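Local coordinates for protein beta-glucanase (Bacteroides thetaiotaomicron, PDB 6EUG) that probably hydrolyses beta-1,3-galactosidic linkages in arabinogalactan through its glycoside hydrolase family 43 domain, the part of the longer protein present here, at residues Leu168-Arg172 with Lys173-Met177; Asn180-Glu183 with Tyr184-Trp187; Trp192-Ala195 with Ile196-Met200. One frame throughout, in Å; residues are numbered along the deposited sequence. Where two conformers were deposited one is given.

Contact 1: Leu168-Arg172 with Lys173-Met177; sequences LNMTR and KERKM
T171 and E174 form a capping box at the N-terminal end of helix 172-176, each side chain bonding the other residue's backbone nitrogen. As N-cap residue, T171 accepts from E174 N at OG1 (3.2 Å). In return, OE1 of E174 takes the N-H of T171 at 3.1 Å. That bond is nearly straight, 169° at the hydrogen, although the donor meets OE1 from above the carboxylate plane. The T171 hydroxyl reaches its place because chi1 of 71° sets OG1 between its own backbone N and carbonyl carbon; it comes so near the glutamate that E174 CG lies 3.2 Å from OG1. The two side chains cross obliquely, and E174 runs extended beyond CG, back past the start of the helix.

One residue further on, R175 also turns back over the entry to the helix. Its backbone N bonds T171 O at 2.9 Å, while its side chain, extended from CG to NE, uses NE to hold M170 O at 3.2 Å. The acceptor is tilted 18° from the guanidinium plane. R175 thus binds two successive carbonyls, the N-cap's own through its backbone and that of M170, in the loop before it, through its side chain. Farther back, the loop is fixed by N169, whose ND2 bonds R255 O, and by backbone hydrogen bonding of L168 with Y253. A water accepts from K173 N at 3.1 Å and makes a weak bond of 3.4 Å with T171 OG1.

Contact 2: Asn180-Glu183 with Tyr184-Trp187; sequences NPEE and YKEW
E182 bends back at chi2 (-62°) while K185 stays extended beyond CG, and the bend carries the carboxylate to the end of the lysine three residues on. The two side chains lie side by side, pointing the same way, and close a salt bridge from E182 OE1 to K185 NZ at 3.1 Å. K185 CE also lies close to this oxygen, a tight contact beside the charged one. At the other end of its chain, K185 CG rests 3.6 Å from P181 O.

For Y184, a chi1 of -61° turns the ring back alongside the preceding turn. CD2 comes to N180 O at 3.3 Å, with this carbonyl oxygen at the ring edge, near its plane, while E183 O sits over one face. The E183 side chain runs beside the ring in the same direction, its carboxylate plane only 26° from that of the ring. K191 adds a cation-pi contact to Y184 and also donates from NZ to E183 O, so a single lysine ties both residues to the next helix; Y184 further packs on M200.

Backbone bonding across the turn is slight. Y184 N reaches P181 O in a weak bond of 3.4 Å, and a water bridges the gap, donating to E182 O at 2.8 Å and accepting from K185 N. E183 N returns to N180 O at 2.9 Å, and N180 OD1 accepts from E182 N at 3.0 Å. The latter bond defines an Asx turn, which opens the helically wound residues 181-183 in the surface loop joining helix 172-176 to helix 190-197.

Contact 3: Trp192-Ala195 with Ile196-Met200; sequences WYEA and IAKGM
I196 packs over the face of the W192 indole one turn away in helix 190-197, which finishes in a Schellman motif at G199. The packing is a CH-pi contact: I196 CG1 stands 3.6 Å from the centroid of the six-membered ring of W192, only 9° off the ring normal. W192 CG lies anti to the backbone N (chi1 177°), which lays the indole alongside the helix, so that its six-membered ring comes under I196 CG1. M200, bent at chi3, crosses the tryptophan at about a right angle and sets CE 3.8 Å from W192 CD1; its SD lies against A195 CB. The indole also stacks with W187, and I196 and M200 extend the apolar patch to F201 and W179, respectively.

Among charged groups, E194 and K198 form a salt bridge along the helix, from OE2 to NZ at 3.1 Å. E194 OE2 accepts through its anti lone pair, the one away from the other carboxylate oxygen.

Backbone bonds show how the helix closes. Regular ones run from I196 N to W192 O and from A197 N to Y193 O, and K198 N continues to E194 O. R255 bonds the carbonyl oxygens of I196 and A197. At G199 phi becomes positive (106°), a conformation in which a beta carbon would collide with the carbonyl oxygen of K198. G199 N then bonds I196 O at 3.1 Å, and M200 N turns back to A195 O at 3.0 Å, meeting it from above the carbonyl plane.

The three contacts follow in series along the chain, none nesting within or crossing another, in a peripheral excursion between strands 154-159 and 215-219. Each closes a local turn: contact 1 where the loop enters helix 172-176, contact 2 in the loop after that helix, and contact 3 at the end of helix 190-197. Contacts 1 and 2 are near in sequence yet do not touch. Contact 3 lies against both: E174 CB packs on K198 O, while Y184 O and E186 O of contact 2 rest against CD1 and CB of W192. R255, on edge strand 252-256, bonds residues of contacts 1 and 3, tying the excursion to the beta-propeller characteristic of family 43.

Contact 1: Leu168-Arg172 with Lys173-Met177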
loop_
_atom_site.group_PDB
_atom_site.type_symbol
_atom_site.label_atom_id
_atom_site.label_comp_id
_atom_site.label_asym_id
_atom_site.label_seq_id
_atom_site.Cartn_x
_atom_site.Cartn_y
_atom_site.Cartn_z
ATOM N N LEU A 168 -19.573 6.294 4.327
ATOM C CA LEU A 168 -20.902 5.997 3.775
ATOM C C LEU A 168 -21.582 4.858 4.551
ATOM O O LEU A 168 -22.790 4.847 4.680
ATOM C CB LEU A 168 -20.796 5.657 2.281
ATOM C CG LEU A 168 -22.018 5.304 1.462
ATOM C CD1 LEU A 168 -22.893 6.529 1.268
ATOM C CD2 LEU A 168 -21.523 4.774 0.117
ATOM N N ASN A 169 -20.800 3.923 5.080
ATOM C CA ASN A 169 -21.334 2.743 5.761
ATOM C C ASN A 169 -21.373 2.830 7.297
ATOM O O ASN A 169 -21.629 1.833 7.948
ATOM C CB ASN A 169 -20.613 1.453 5.289
ATOM C CG ASN A 169 -19.161 1.374 5.734
ATOM O OD1 ASN A 169 -18.441 2.371 5.759
ATOM N ND2 ASN A 169 -18.703 0.163 6.004
ATOM N N MET A 170 -21.151 4.021 7.855
ATOM C CA MET A 170 -21.343 4.271 9.277
ATOM C C MET A 170 -22.827 4.539 9.493
ATOM O O MET A 170 -23.409 5.372 8.799
ATOM C CB MET A 170 -20.499 5.463 9.722
ATOM C CG MET A 170 -20.373 5.618 11.226
ATOM S SD MET A 170 -18.839 6.444 11.734
ATOM C CE MET A 170 -19.093 6.580 13.501
ATOM N N THR A 171 -23.441 3.828 10.441
ATOM C CA THR A 171 -24.894 3.870 10.606
ATOM C C THR A 171 -25.377 5.127 11.345
ATOM O O THR A 171 -24.585 5.820 12.014
ATOM C CB THR A 171 -25.444 2.623 11.373
ATOM O OG1 THR A 171 -25.074 2.681 12.752
ATOM C CG2 THR A 171 -24.925 1.322 10.760
ATOM N N ARG A 172 -26.689 5.393 11.245
ATOM C CA ARG A 172 -27.333 6.501 11.992
ATOM C C ARG A 172 -26.984 6.479 13.479
ATOM O O ARG A 172 -26.564 7.512 14.066
ATOM C CB ARG A 172 -28.865 6.439 11.879
ATOM C CG ARG A 172 -29.332 6.694 10.484
ATOM C CD ARG A 172 -30.833 6.800 10.402
ATOM N NE ARG A 172 -31.247 6.549 9.027
ATOM C CZ ARG A 172 -32.493 6.644 8.601
ATOM N NH1 ARG A 172 -33.459 7.007 9.445
ATOM N NH2 ARG A 172 -32.784 6.380 7.327
ATOM N N LYS A 173 -27.188 5.300 14.083
ATOM C CA LYS A 173 -26.897 5.103 15.506
ATOM C C LYS A 173 -25.426 5.347 15.830
ATOM O O LYS A 173 -25.124 5.988 16.825
ATOM C CB LYS A 173 -27.328 3.714 16.010
ATOM C CG LYS A 173 -28.803 3.626 16.411
ATOM C CD LYS A 173 -29.037 2.607 17.518
ATOM C CE LYS A 173 -30.506 2.542 17.926
ATOM N NZ LYS A 173 -31.076 3.862 18.337
ATOM N N GLU A 174 -24.517 4.852 14.989
ATOM C CA GLU A 174 -23.086 5.028 15.230
ATOM C C GLU A 174 -22.683 6.515 15.167
ATOM O O GLU A 174 -21.907 6.986 16.004
ATOM C CB GLU A 174 -22.234 4.163 14.252
ATOM C CG GLU A 174 -22.348 2.648 14.489
ATOM C CD GLU A 174 -21.805 1.776 13.340
ATOM O OE1 GLU A 174 -21.470 2.320 12.254
ATOM O OE2 GLU A 174 -21.704 0.528 13.513
ATOM N N ARG A 175 -23.224 7.232 14.191
ATOM C CA ARG A 175 -22.949 8.654 14.012
ATOM C C ARG A 175 -23.349 9.550 15.187
ATOM O O ARG A 175 -22.675 10.542 15.424
ATOM C CB ARG A 175 -23.611 9.185 12.754
ATOM C CG ARG A 175 -23.026 8.598 11.500
ATOM C CD ARG A 175 -23.596 9.252 10.280
ATOM N NE ARG A 175 -23.230 8.509 9.089
ATOM C CZ ARG A 175 -23.189 9.023 7.861
ATOM N NH1 ARG A 175 -23.476 10.312 7.635
ATOM N NH2 ARG A 175 -22.846 8.236 6.843
ATOM N N LYS A 176 -24.418 9.200 15.903
ATOM C CA LYS A 176 -24.864 10.005 17.052
ATOM C C LYS A 176 -24.137 9.676 18.389
ATOM O O LYS A 176 -24.153 10.477 19.299
ATOM C CB LYS A 176 -26.389 9.929 17.203
ATOM C CG LYS A 176 -26.871 9.223 18.453
ATOM C CD LYS A 176 -27.154 7.752 18.205
ATOM C CE LYS A 176 -26.612 6.921 19.350
ATOM N NZ LYS A 176 -26.760 5.456 19.222
ATOM N N MET A 177 -23.459 8.528 18.479
ATOM C CA MET A 177 -22.765 8.142 19.733
ATOM C C MET A 177 -21.670 9.150 20.138
ATOM O O MET A 177 -21.046 9.789 19.288
ATOM C CB MET A 177 -22.170 6.736 19.610
ATOM C CG MET A 177 -23.186 5.613 19.635
ATOM S SD MET A 177 -22.433 4.043 19.150
ATOM C CE MET A 177 -23.816 2.993 18.635
HETATM O O HOH W 1 -28.472 2.660 13.177
#

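Contact 2: Asn180-Glu183 with Tyr184-Trp187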
loop_
_atom_site.group_PDB
_atom_site.type_symbol
_atom_site.label_atom_id
_atom_site.label_comp_id
_atom_site.label_asym_id
_atom_site.label_seq_id
_atom_site.Cartn_x
_atom_site.Cartn_y
_atom_site.Cartn_z
ATOM N N ASN A 180 -16.577 9.679 25.756
ATOM C CA ASN A 180 -15.760 10.483 26.669
ATOM C C ASN A 180 -14.364 9.879 26.692
ATOM O O ASN A 180 -14.210 8.746 27.157
ATOM C CB ASN A 180 -16.373 10.470 28.082
ATOM C CG ASN A 180 -15.579 11.285 29.096
ATOM O OD1 ASN A 180 -14.418 11.634 28.891
ATOM N ND2 ASN A 180 -16.213 11.567 30.225
ATOM N N PRO A 181 -13.344 10.621 26.212
ATOM C CA PRO A 181 -11.984 10.050 26.147
ATOM C C PRO A 181 -11.357 9.639 27.496
ATOM O O PRO A 181 -10.531 8.704 27.543
ATOM C CB PRO A 181 -11.168 11.137 25.431
ATOM C CG PRO A 181 -11.952 12.393 25.583
ATOM C CD PRO A 181 -13.390 12.019 25.744
ATOM N N GLU A 182 -11.773 10.271 28.586
ATOM C CA GLU A 182 -11.334 9.840 29.937
ATOM C C GLU A 182 -11.867 8.462 30.330
ATOM O O GLU A 182 -11.300 7.813 31.200
ATOM C CB GLU A 182 -11.721 10.862 31.026
ATOM C CG GLU A 182 -11.119 12.248 30.844
ATOM C CD GLU A 182 -9.591 12.256 30.892
ATOM O OE1 GLU A 182 -9.027 11.696 31.854
ATOM O OE2 GLU A 182 -8.950 12.833 29.977
ATOM N N GLU A 183 -12.932 8.009 29.676
ATOM C CA GLU A 183 -13.563 6.719 29.991
ATOM C C GLU A 183 -12.945 5.519 29.214
ATOM O O GLU A 183 -13.123 4.360 29.608
ATOM C CB GLU A 183 -15.045 6.851 29.676
ATOM C CG GLU A 183 -15.993 6.083 30.552
ATOM C CD GLU A 183 -17.435 6.240 30.088
ATOM O OE1 GLU A 183 -18.144 5.217 30.076
ATOM O OE2 GLU A 183 -17.863 7.371 29.729
ATOM N N TYR A 184 -12.199 5.806 28.142
ATOM C CA TYR A 184 -11.667 4.759 27.222
ATOM C C TYR A 184 -10.127 4.839 27.049
ATOM O O TYR A 184 -9.611 4.544 25.985
ATOM C CB TYR A 184 -12.404 4.838 25.837
ATOM C CG TYR A 184 -13.886 4.604 25.954
ATOM C CD1 TYR A 184 -14.409 3.315 25.986
ATOM C CD2 TYR A 184 -14.781 5.670 26.099
ATOM C CE1 TYR A 184 -15.786 3.092 26.132
ATOM C CE2 TYR A 184 -16.148 5.456 26.237
ATOM C CZ TYR A 184 -16.651 4.168 26.257
ATOM O OH TYR A 184 -18.010 3.952 26.425
ATOM N N LYS A 185 -9.396 5.183 28.115
ATOM C CA LYS A 185 -7.933 5.333 28.046
ATOM C C LYS A 185 -7.187 4.000 27.851
ATOM O O LYS A 185 -6.187 3.965 27.143
ATOM C CB LYS A 185 -7.372 6.031 29.304
ATOM C CG LYS A 185 -7.636 7.515 29.412
ATOM C CD LYS A 185 -6.814 8.074 30.578
ATOM C CE LYS A 185 -7.268 9.453 31.002
ATOM N NZ LYS A 185 -6.314 10.116 31.947
ATOM N N GLU A 186 -7.669 2.914 28.473
ATOM C CA GLU A 186 -6.996 1.633 28.399
ATOM C C GLU A 186 -7.384 0.898 27.108
ATOM O O GLU A 186 -8.531 0.472 26.938
ATOM C CB GLU A 186 -7.348 0.772 29.614
ATOM C CG GLU A 186 -6.426 -0.420 29.774
ATOM C CD GLU A 186 -6.880 -1.373 30.852
ATOM O OE1 GLU A 186 -7.749 -0.999 31.683
ATOM O OE2 GLU A 186 -6.360 -2.510 30.847
ATOM N N TRP A 187 -6.423 0.738 26.208
ATOM C CA TRP A 187 -6.632 -0.087 25.004
ATOM C C TRP A 187 -6.907 -1.574 25.363
ATOM O O TRP A 187 -6.427 -2.089 26.369
ATOM C CB TRP A 187 -5.409 0.011 24.084
ATOM C CG TRP A 187 -5.322 1.278 23.290
ATOM C CD1 TRP A 187 -5.683 2.527 23.684
ATOM C CD2 TRP A 187 -4.793 1.406 21.964
ATOM N NE1 TRP A 187 -5.436 3.434 22.668
ATOM C CE2 TRP A 187 -4.903 2.767 21.599
ATOM C CE3 TRP A 187 -4.276 0.491 21.031
ATOM C CZ2 TRP A 187 -4.489 3.247 20.340
ATOM C CZ3 TRP A 187 -3.866 0.968 19.775
ATOM C CH2 TRP A 187 -3.977 2.338 19.449
HETATM O O HOH W 2 -10.299 5.250 31.114
HETATM O O HOH W 3 -10.239 2.749 30.077
#

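Contact 3: Trp192-Ala195 with Ile196-Met200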
loop_
_atom_site.group_PDB
_atom_site.type_symbol
_atom_site.label_atom_id
_atom_site.label_comp_id
_atom_site.label_asym_id
_atom_site.label_seq_id
_atom_site.Cartn_x
_atom_site.Cartn_y
_atom_site.Cartn_z
ATOM N N TRP A 192 -13.542 -0.868 25.231
ATOM C CA TRP A 192 -12.736 -0.112 24.215
ATOM C C TRP A 192 -12.874 -0.728 22.806
ATOM O O TRP A 192 -13.075 -0.008 21.810
ATOM C CB TRP A 192 -11.269 -0.059 24.639
ATOM C CG TRP A 192 -10.300 0.621 23.678
ATOM C CD1 TRP A 192 -9.933 1.901 23.712
ATOM C CD2 TRP A 192 -9.571 0.016 22.585
ATOM N NE1 TRP A 192 -9.036 2.180 22.717
ATOM C CE2 TRP A 192 -8.781 1.034 22.010
ATOM C CE3 TRP A 192 -9.510 -1.270 22.051
ATOM C CZ2 TRP A 192 -7.939 0.810 20.917
ATOM C CZ3 TRP A 192 -8.664 -1.508 20.982
ATOM C CH2 TRP A 192 -7.874 -0.460 20.423
ATOM N N TYR A 193 -12.756 -2.055 22.721
ATOM C CA TYR A 193 -12.833 -2.748 21.419
ATOM C C TYR A 193 -14.202 -2.502 20.736
ATOM O O TYR A 193 -14.262 -2.156 19.552
ATOM C CB TYR A 193 -12.533 -4.245 21.564
ATOM C CG TYR A 193 -12.523 -4.963 20.231
ATOM C CD1 TYR A 193 -13.724 -5.408 19.645
ATOM C CD2 TYR A 193 -11.343 -5.154 19.532
ATOM C CE1 TYR A 193 -13.736 -6.012 18.385
ATOM C CE2 TYR A 193 -11.341 -5.769 18.280
ATOM C CZ TYR A 193 -12.534 -6.197 17.706
ATOM O OH TYR A 193 -12.499 -6.809 16.489
ATOM N N GLU A 194 -15.291 -2.637 21.498
ATOM C CA GLU A 194 -16.631 -2.342 20.974
ATOM C C GLU A 194 -16.683 -0.880 20.466
ATOM O O GLU A 194 -17.234 -0.589 19.395
ATOM C CB GLU A 194 -17.703 -2.605 22.065
ATOM C CG GLU A 194 -19.114 -2.227 21.617
ATOM C CD GLU A 194 -20.152 -2.103 22.716
ATOM O OE1 GLU A 194 -19.836 -1.879 23.909
ATOM O OE2 GLU A 194 -21.319 -2.161 22.344
ATOM N N ALA A 195 -16.108 0.039 21.251
ATOM C CA ALA A 195 -16.142 1.472 20.873
ATOM C C ALA A 195 -15.381 1.712 19.541
ATOM O O ALA A 195 -15.867 2.402 18.637
ATOM C CB ALA A 195 -15.593 2.355 21.988
ATOM N N ILE A 196 -14.230 1.071 19.397
ATOM C CA ILE A 196 -13.470 1.156 18.145
ATOM C C ILE A 196 -14.317 0.609 16.985
ATOM O O ILE A 196 -14.401 1.239 15.937
ATOM C CB ILE A 196 -12.141 0.386 18.253
ATOM C CG1 ILE A 196 -11.227 1.080 19.287
ATOM C CG2 ILE A 196 -11.486 0.217 16.891
ATOM C CD1 ILE A 196 -10.743 2.470 18.882
ATOM N N ALA A 197 -14.948 -0.549 17.199
ATOM C CA ALA A 197 -15.755 -1.191 16.171
ATOM C C ALA A 197 -16.894 -0.276 15.688
ATOM O O ALA A 197 -17.193 -0.227 14.484
ATOM C CB ALA A 197 -16.273 -2.529 16.662
ATOM N N LYS A 198 -17.510 0.444 16.631
ATOM C CA LYS A 198 -18.601 1.380 16.350
ATOM C C LYS A 198 -18.192 2.767 15.913
ATOM O O LYS A 198 -19.047 3.632 15.658
ATOM C CB LYS A 198 -19.551 1.449 17.563
ATOM C CG LYS A 198 -20.286 0.128 17.815
ATOM C CD LYS A 198 -21.239 0.200 19.026
ATOM C CE LYS A 198 -22.366 -0.853 19.050
ATOM N NZ LYS A 198 -21.973 -2.273 19.293
ATOM N N GLY A 199 -16.897 3.022 15.845
ATOM C CA GLY A 199 -16.382 4.269 15.241
ATOM C C GLY A 199 -15.832 5.390 16.109
ATOM O O GLY A 199 -15.707 6.551 15.646
ATOM N N MET A 200 -15.428 5.062 17.311
ATOM C CA MET A 200 -14.882 6.039 18.238
ATOM C C MET A 200 -13.729 6.843 17.640
ATOM O O MET A 200 -13.678 8.047 17.795
ATOM C CB MET A 200 -14.441 5.335 19.531
ATOM C CG MET A 200 -13.790 6.246 20.565
ATOM S SD MET A 200 -13.555 5.521 22.216
ATOM C CE MET A 200 -12.333 4.267 21.869
#